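Local coordinates for protein NDP-rhamnosyltransferase (Saccharopolyspora spinosa, PDB 3TSA) that belongs to the glycosyltransferases of the GT-B fold, enzymes built from two Rossmann-like domains that face each other across a cleft, at residues C222-R227 against V254-P259; V229-G234 against P258-A263. One frame throughout, in Å; residues are numbered along the deposited sequence.

Contacts 1 and 2 are successive steps of one path through the second Rossmann-like domain, their centres 9 Å apart. In contact 1 strands 219-224 and 251-256 pair within the parallel sheet; beyond the strand ends the two segments diverge only gradually, Pro258 still packing on Met225 and Arg227, and contact 2 carries the packing on to the flank of helix 227-233. Pro258 and Pro259 belong to both. Two polar links tie the contacts together: a salt bridge from Arg227 NH2 to Glu260 OE1 at 2.7 Å and a probable hydrogen bond between Arg262 NE and Val257 O at 2.9 Å. Packing of Met225 O near Leu230 CD1 adds to them.

Contact 1: C222-R227 against V254-P259; sequences CICMGR and VIAVPP
The Arg227 side chain lies alongside the ring of Pro258, the two running in opposite directions, with Arg227 CB near Pro258 CG, at the end of a parallel strand pair. Strands 219-224 and 251-256 are neighbours in the six-stranded parallel sheet of the second Rossmann-like domain of this GT-B protein, and their short segments run 13° apart. Ala256 N donates to Ile223 O at 2.7 Å, and Ile223 N reaches Val254 O at 2.9 Å. The bond from Met225 N to Ala256 O is weaker and longer, as the strands begin to part. On one face of the sheet Cys222, Cys224, Val254 and Ala256 lie together; with SG anti to the backbone N (chi1 -176°), Cys224 sets its sulfur 4.0 Å from Ala256 CB. The opposite face carries Ile223 and Ile255, where Ile223 CD1 meets Ile255 CG1 at 4.3 Å and Val242 of helix 236-246 touches both isoleucines. Past the strands, Pro258 CD rests 3.4 Å from Met225 O, and Pro258 CG lies 3.3 Å from Arg227 N, just after the helix N-cap at Gly226. A bend at chi3 (-84°) brings the guanidinium obliquely up to the two prolines while its NH2 forms a salt bridge with Glu260. That same nitrogen sits 3.8 Å from Pro258 CB and 3.7 Å from Pro259 CD.

Contact 2: V229-G234 against P258-A263; sequences VLNATG and PPEHRA
Between Leu230 and His261 the backbones stay well apart, with CA atoms 7.6 Å from each other, so helix 227-233 and the loop that follows strand 251-256 meet through side chains. Leu230 lays its CB over the centre of the His261 ring, a CH-pi contact with CB 3.6 Å from the ring centroid and only 9° off the normal. With CG anti to the carbonyl carbon (chi1 -59°) and CD1 extended from there, the methyl lies 3.8 Å from His261 CG; it also reaches Pro258 CD at 4.1 Å. The opposite ring face is covered by Glu260 CG, offset toward the rim, so the imidazole is held between a leucine from the helix and the aliphatic part of its own neighbour. In this Rossmann-like domain the helix directly follows strand 219-224, and the imidazole bridges from the adjacent strand's loop to the helix flank. Asn231 approaches at the ring edge, in plane, its OD1 3.1 Å from both NE2 and CE1 of His261, with the amide and ring planes turned 56° apart. The carboxylate of Glu260, already paired with Arg227, lies near the imidazole, and the pairing would probably temper its charge there. Within the loop, the turn that presents the ring is closed by a backbone hydrogen bond from His261 N to Pro258 O at 2.9 Å.

Contact 1: C222-R227 against V254-P259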
ATOM      1  N   CYS A 222      21.578 -10.266 -11.428  1.00 13.57           N
ATOM      2  CA  CYS A 222      21.283  -9.299 -10.380  1.00 13.99           C
ATOM      3  C   CYS A 222      21.899  -9.755  -9.036  1.00 13.67           C
ATOM      4  O   CYS A 222      21.647 -10.900  -8.621  1.00 15.05           O
ATOM      5  CB  CYS A 222      19.767  -9.115 -10.234  1.00 13.78           C
ATOM      6  SG  CYS A 222      19.219  -8.079  -8.837  1.00 16.55           S
ATOM      7  N   ILE A 223      22.529  -8.846  -8.305  1.00 11.96           N
ATOM      8  CA  ILE A 223      23.043  -9.095  -6.967  1.00 12.32           C
ATOM      9  C   ILE A 223      22.185  -8.253  -6.070  1.00 14.55           C
ATOM     10  O   ILE A 223      22.145  -7.018  -6.212  1.00 14.93           O
ATOM     11  CB  ILE A 223      24.552  -8.685  -6.835  1.00 11.19           C
ATOM     12  CG1 ILE A 223      25.392  -9.541  -7.762  1.00 13.18           C
ATOM     13  CG2 ILE A 223      24.965  -8.749  -5.342  1.00 10.45           C
ATOM     14  CD1 ILE A 223      26.834  -8.893  -7.911  1.00 13.80           C
ATOM     15  N   CYS A 224      21.442  -8.933  -5.173  1.00 14.36           N
ATOM     16  CA  CYS A 224      20.450  -8.264  -4.342  1.00 16.30           C
ATOM     17  C   CYS A 224      20.586  -8.788  -2.909  1.00 18.00           C
ATOM     18  O   CYS A 224      20.422 -10.034  -2.641  1.00 15.79           O
ATOM     19  CB  CYS A 224      19.086  -8.541  -4.910  1.00 15.90           C
ATOM     20  SG  CYS A 224      17.841  -7.588  -3.934  1.00 21.67           S
ATOM     21  N   MET A 225      21.042  -7.880  -2.044  1.00 18.29           N
ATOM     22  CA  MET A 225      21.259  -8.138  -0.606  1.00 20.30           C
ATOM     23  C   MET A 225      20.608  -6.983   0.182  1.00 18.89           C
ATOM     24  O   MET A 225      20.790  -5.814  -0.196  1.00 22.45           O
ATOM     25  CB  MET A 225      22.759  -8.294  -0.294  1.00 20.21           C
ATOM     26  CG  MET A 225      23.205  -9.596  -0.873  1.00 24.71           C
ATOM     27  SD  MET A 225      24.944  -9.774  -0.724  1.00 27.53           S
ATOM     28  CE  MET A 225      25.232 -11.110  -1.915  1.00 24.56           C
ATOM     29  N   GLY A 226      19.807  -7.315   1.199  1.00 19.64           N
ATOM     30  CA  GLY A 226      19.103  -6.284   1.998  1.00 19.87           C
ATOM     31  C   GLY A 226      19.893  -5.633   3.141  1.00 21.41           C
ATOM     32  O   GLY A 226      21.037  -6.003   3.445  1.00 17.29           O
ATOM     33  N   ARG A 227      19.289  -4.618   3.735  1.00 20.35           N
ATOM     34  CA  ARG A 227      19.861  -3.927   4.831  1.00 21.69           C
ATOM     35  C   ARG A 227      20.175  -4.860   5.985  1.00 21.35           C
ATOM     36  O   ARG A 227      21.265  -4.785   6.588  1.00 20.95           O
ATOM     37  CB  ARG A 227      18.819  -2.893   5.237  1.00 23.05           C
ATOM     38  CG  ARG A 227      19.194  -1.995   6.367  1.00 25.34           C
ATOM     39  CD  ARG A 227      18.177  -0.882   6.446  1.00 25.31           C
ATOM     40  NE  ARG A 227      18.578   0.165   5.485  1.00 33.05           N
ATOM     41  CZ  ARG A 227      17.743   0.873   4.723  1.00 37.41           C
ATOM     42  NH1 ARG A 227      16.451   0.645   4.791  1.00 39.70           N
ATOM     43  NH2 ARG A 227      18.225   1.805   3.872  1.00 39.54           N
ATOM     44  N   VAL A 254      23.661  -6.262 -12.209  1.00 18.62           N
ATOM     45  CA  VAL A 254      22.773  -5.182 -11.742  1.00 16.87           C
ATOM     46  C   VAL A 254      22.795  -5.278 -10.240  1.00 17.11           C
ATOM     47  O   VAL A 254      22.419  -6.314  -9.699  1.00 15.10           O
ATOM     48  CB  VAL A 254      21.282  -5.299 -12.279  1.00 18.26           C
ATOM     49  CG1 VAL A 254      20.341  -4.283 -11.604  1.00 19.01           C
ATOM     50  CG2 VAL A 254      21.229  -5.140 -13.801  1.00 18.65           C
ATOM     51  N   ILE A 255      23.259  -4.226  -9.565  1.00 16.27           N
ATOM     52  CA  ILE A 255      23.522  -4.346  -8.104  1.00 16.46           C
ATOM     53  C   ILE A 255      22.445  -3.593  -7.354  1.00 18.22           C
ATOM     54  O   ILE A 255      22.259  -2.358  -7.520  1.00 16.81           O
ATOM     55  CB  ILE A 255      24.927  -3.819  -7.708  1.00 16.63           C
ATOM     56  CG1 ILE A 255      26.022  -4.657  -8.334  1.00 17.82           C
ATOM     57  CG2 ILE A 255      25.147  -3.974  -6.226  1.00 15.94           C
ATOM     58  CD1 ILE A 255      27.338  -3.889  -8.524  1.00 21.51           C
ATOM     59  N   ALA A 256      21.682  -4.358  -6.556  1.00 16.97           N
ATOM     60  CA  ALA A 256      20.522  -3.840  -5.815  1.00 18.60           C
ATOM     61  C   ALA A 256      20.799  -3.951  -4.298  1.00 20.18           C
ATOM     62  O   ALA A 256      20.611  -5.039  -3.716  1.00 21.46           O
ATOM     63  CB  ALA A 256      19.222  -4.602  -6.215  1.00 19.15           C
ATOM     64  N   VAL A 257      21.320  -2.886  -3.673  1.00 20.82           N
ATOM     65  CA  VAL A 257      21.603  -2.883  -2.227  1.00 19.96           C
ATOM     66  C   VAL A 257      21.057  -1.575  -1.680  1.00 20.17           C
ATOM     67  O   VAL A 257      20.813  -0.681  -2.493  1.00 20.36           O
ATOM     68  CB  VAL A 257      23.098  -3.064  -1.882  1.00 21.91           C
ATOM     69  CG1 VAL A 257      23.612  -4.375  -2.515  1.00 22.08           C
ATOM     70  CG2 VAL A 257      23.919  -1.833  -2.269  1.00 21.49           C
ATOM     71  N   PRO A 258      20.847  -1.461  -0.349  1.00 19.27           N
ATOM     72  CA  PRO A 258      20.265  -0.255   0.258  1.00 21.57           C
ATOM     73  C   PRO A 258      21.167   0.929   0.055  1.00 23.60           C
ATOM     74  O   PRO A 258      22.392   0.746  -0.023  1.00 22.09           O
ATOM     75  CB  PRO A 258      20.273  -0.602   1.756  1.00 22.47           C
ATOM     76  CG  PRO A 258      20.087  -2.095   1.737  1.00 20.61           C
ATOM     77  CD  PRO A 258      21.042  -2.506   0.675  1.00 21.86           C
ATOM     78  N   PRO A 259      20.604   2.145   0.040  1.00 25.04           N
ATOM     79  CA  PRO A 259      21.384   3.349  -0.202  1.00 27.16           C
ATOM     80  C   PRO A 259      22.672   3.450   0.645  1.00 29.15           C
ATOM     81  O   PRO A 259      23.763   3.735   0.089  1.00 28.79           O
ATOM     82  CB  PRO A 259      20.418   4.487   0.193  1.00 27.84           C
ATOM     83  CG  PRO A 259      19.060   3.930   0.070  1.00 27.34           C
ATOM     84  CD  PRO A 259      19.185   2.430   0.353  1.00 26.60           C
TER

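Contact 2: V229-G234 against P258-A263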
ATOM      1  N   VAL A 229      20.720  -8.073   6.335  1.00 21.45           N
ATOM      2  CA  VAL A 229      21.823  -8.984   6.034  1.00 21.82           C
ATOM      3  C   VAL A 229      23.163  -8.236   6.009  1.00 20.01           C
ATOM      4  O   VAL A 229      24.026  -8.625   6.731  1.00 18.99           O
ATOM      5  CB  VAL A 229      21.599  -9.786   4.744  1.00 23.69           C
ATOM      6  CG1 VAL A 229      22.840 -10.691   4.461  1.00 28.18           C
ATOM      7  CG2 VAL A 229      20.351 -10.697   4.907  1.00 27.17           C
ATOM      8  N   LEU A 230      23.283  -7.145   5.259  1.00 18.46           N
ATOM      9  CA  LEU A 230      24.562  -6.400   5.154  1.00 17.58           C
ATOM     10  C   LEU A 230      24.964  -5.681   6.420  1.00 18.73           C
ATOM     11  O   LEU A 230      26.162  -5.526   6.691  1.00 18.26           O
ATOM     12  CB  LEU A 230      24.587  -5.440   3.934  1.00 18.67           C
ATOM     13  CG  LEU A 230      24.391  -6.120   2.575  1.00 19.82           C
ATOM     14  CD1 LEU A 230      24.227  -5.021   1.511  1.00 19.07           C
ATOM     15  CD2 LEU A 230      25.645  -7.026   2.335  1.00 21.17           C
ATOM     16  N   ASN A 231      23.963  -5.199   7.180  1.00 18.93           N
ATOM     17  CA  ASN A 231      24.224  -4.713   8.545  1.00 20.35           C
ATOM     18  C   ASN A 231      24.906  -5.784   9.372  1.00 20.90           C
ATOM     19  O   ASN A 231      25.773  -5.508  10.196  1.00 22.11           O
ATOM     20  CB  ASN A 231      22.940  -4.210   9.233  1.00 20.39           C
ATOM     21  CG  ASN A 231      22.539  -2.825   8.722  1.00 23.56           C
ATOM     22  OD1 ASN A 231      23.278  -2.235   7.945  1.00 25.72           O
ATOM     23  ND2 ASN A 231      21.359  -2.315   9.148  1.00 26.75           N
ATOM     24  N   ALA A 232      24.483  -7.021   9.172  1.00 19.37           N
ATOM     25  CA  ALA A 232      25.015  -8.113   9.980  1.00 20.58           C
ATOM     26  C   ALA A 232      26.400  -8.579   9.475  1.00 19.10           C
ATOM     27  O   ALA A 232      27.306  -8.830  10.264  1.00 21.11           O
ATOM     28  CB  ALA A 232      23.998  -9.294  10.031  1.00 18.39           C
ATOM     29  N   THR A 233      26.524  -8.739   8.157  1.00 18.15           N
ATOM     30  CA  THR A 233      27.670  -9.371   7.515  1.00 16.90           C
ATOM     31  C   THR A 233      28.864  -8.410   7.257  1.00 16.03           C
ATOM     32  O   THR A 233      29.999  -8.871   7.149  1.00 19.55           O
ATOM     33  CB  THR A 233      27.289  -9.985   6.146  1.00 17.78           C
ATOM     34  OG1 THR A 233      26.813  -8.963   5.251  1.00 15.17           O
ATOM     35  CG2 THR A 233      26.244 -11.145   6.285  1.00 17.23           C
ATOM     36  N   GLY A 234      28.589  -7.131   7.097  1.00 17.68           N
ATOM     37  CA  GLY A 234      29.599  -6.256   6.516  1.00 19.03           C
ATOM     38  C   GLY A 234      29.653  -6.450   5.004  1.00 19.02           C
ATOM     39  O   GLY A 234      28.804  -7.167   4.436  1.00 19.22           O
ATOM     40  N   PRO A 258      20.847  -1.461  -0.349  1.00 19.27           N
ATOM     41  CA  PRO A 258      20.265  -0.255   0.258  1.00 21.57           C
ATOM     42  C   PRO A 258      21.167   0.929   0.055  1.00 23.60           C
ATOM     43  O   PRO A 258      22.392   0.746  -0.023  1.00 22.09           O
ATOM     44  CB  PRO A 258      20.273  -0.602   1.756  1.00 22.47           C
ATOM     45  CG  PRO A 258      20.087  -2.095   1.737  1.00 20.61           C
ATOM     46  CD  PRO A 258      21.042  -2.506   0.675  1.00 21.86           C
ATOM     47  N   PRO A 259      20.604   2.145   0.040  1.00 25.04           N
ATOM     48  CA  PRO A 259      21.384   3.349  -0.202  1.00 27.16           C
ATOM     49  C   PRO A 259      22.672   3.450   0.645  1.00 29.15           C
ATOM     50  O   PRO A 259      23.763   3.735   0.089  1.00 28.79           O
ATOM     51  CB  PRO A 259      20.418   4.487   0.193  1.00 27.84           C
ATOM     52  CG  PRO A 259      19.060   3.930   0.070  1.00 27.34           C
ATOM     53  CD  PRO A 259      19.185   2.430   0.353  1.00 26.60           C
ATOM     54  N   GLU A 260      22.577   3.200   1.952  1.00 30.69           N
ATOM     55  CA  GLU A 260      23.806   3.339   2.807  1.00 32.63           C
ATOM     56  C   GLU A 260      24.907   2.297   2.548  1.00 32.56           C
ATOM     57  O   GLU A 260      26.058   2.489   2.940  1.00 35.57           O
ATOM     58  CB  GLU A 260      23.471   3.419   4.291  1.00 32.93           C
ATOM     59  CG  GLU A 260      23.085   2.089   4.916  1.00 34.19           C
ATOM     60  CD  GLU A 260      21.628   1.675   4.650  1.00 39.66           C
ATOM     61  OE1 GLU A 260      20.840   2.354   3.907  1.00 40.40           O
ATOM     62  OE2 GLU A 260      21.286   0.618   5.205  1.00 38.95           O
ATOM     63  N   HIS A 261      24.570   1.211   1.852  1.00 31.11           N
ATOM     64  CA  HIS A 261      25.577   0.212   1.490  1.00 29.47           C
ATOM     65  C   HIS A 261      26.209   0.412   0.103  1.00 29.69           C
ATOM     66  O   HIS A 261      27.065  -0.373  -0.299  1.00 30.04           O
ATOM     67  CB  HIS A 261      25.009  -1.217   1.644  1.00 29.99           C
ATOM     68  CG  HIS A 261      24.558  -1.542   3.039  1.00 28.35           C
ATOM     69  ND1 HIS A 261      25.439  -1.755   4.076  1.00 26.97           N
ATOM     70  CD2 HIS A 261      23.317  -1.755   3.551  1.00 26.86           C
ATOM     71  CE1 HIS A 261      24.758  -2.014   5.184  1.00 20.66           C
ATOM     72  NE2 HIS A 261      23.472  -2.035   4.892  1.00 27.96           N
ATOM     73  N   ARG A 262      25.800   1.476  -0.602  1.00 29.39           N
ATOM     74  CA  ARG A 262      26.232   1.717  -1.962  1.00 30.40           C
ATOM     75  C   ARG A 262      27.667   2.258  -1.940  1.00 30.24           C
ATOM     76  O   ARG A 262      28.460   2.007  -2.853  1.00 31.07           O
ATOM     77  CB  ARG A 262      25.197   2.639  -2.698  1.00 30.63           C
ATOM     78  CG  ARG A 262      23.894   1.844  -3.033  1.00 30.83           C
ATOM     79  CD  ARG A 262      22.741   2.658  -3.642  1.00 32.21           C
ATOM     80  NE  ARG A 262      21.487   1.925  -3.438  1.00 33.80           N
ATOM     81  CZ  ARG A 262      20.263   2.414  -3.575  1.00 31.07           C
ATOM     82  NH1 ARG A 262      20.110   3.673  -3.918  1.00 29.21           N
ATOM     83  NH2 ARG A 262      19.185   1.629  -3.359  1.00 27.22           N
ATOM     84  N   ALA A 263      28.035   2.917  -0.842  1.00 31.62           N
ATOM     85  CA  ALA A 263      29.408   3.438  -0.698  1.00 32.70           C
ATOM     86  C   ALA A 263      30.503   2.340  -0.637  1.00 33.51           C
ATOM     87  O   ALA A 263      31.675   2.575  -0.982  1.00 34.95           O
ATOM     88  CB  ALA A 263      29.477   4.374   0.541  1.00 33.04           C
TER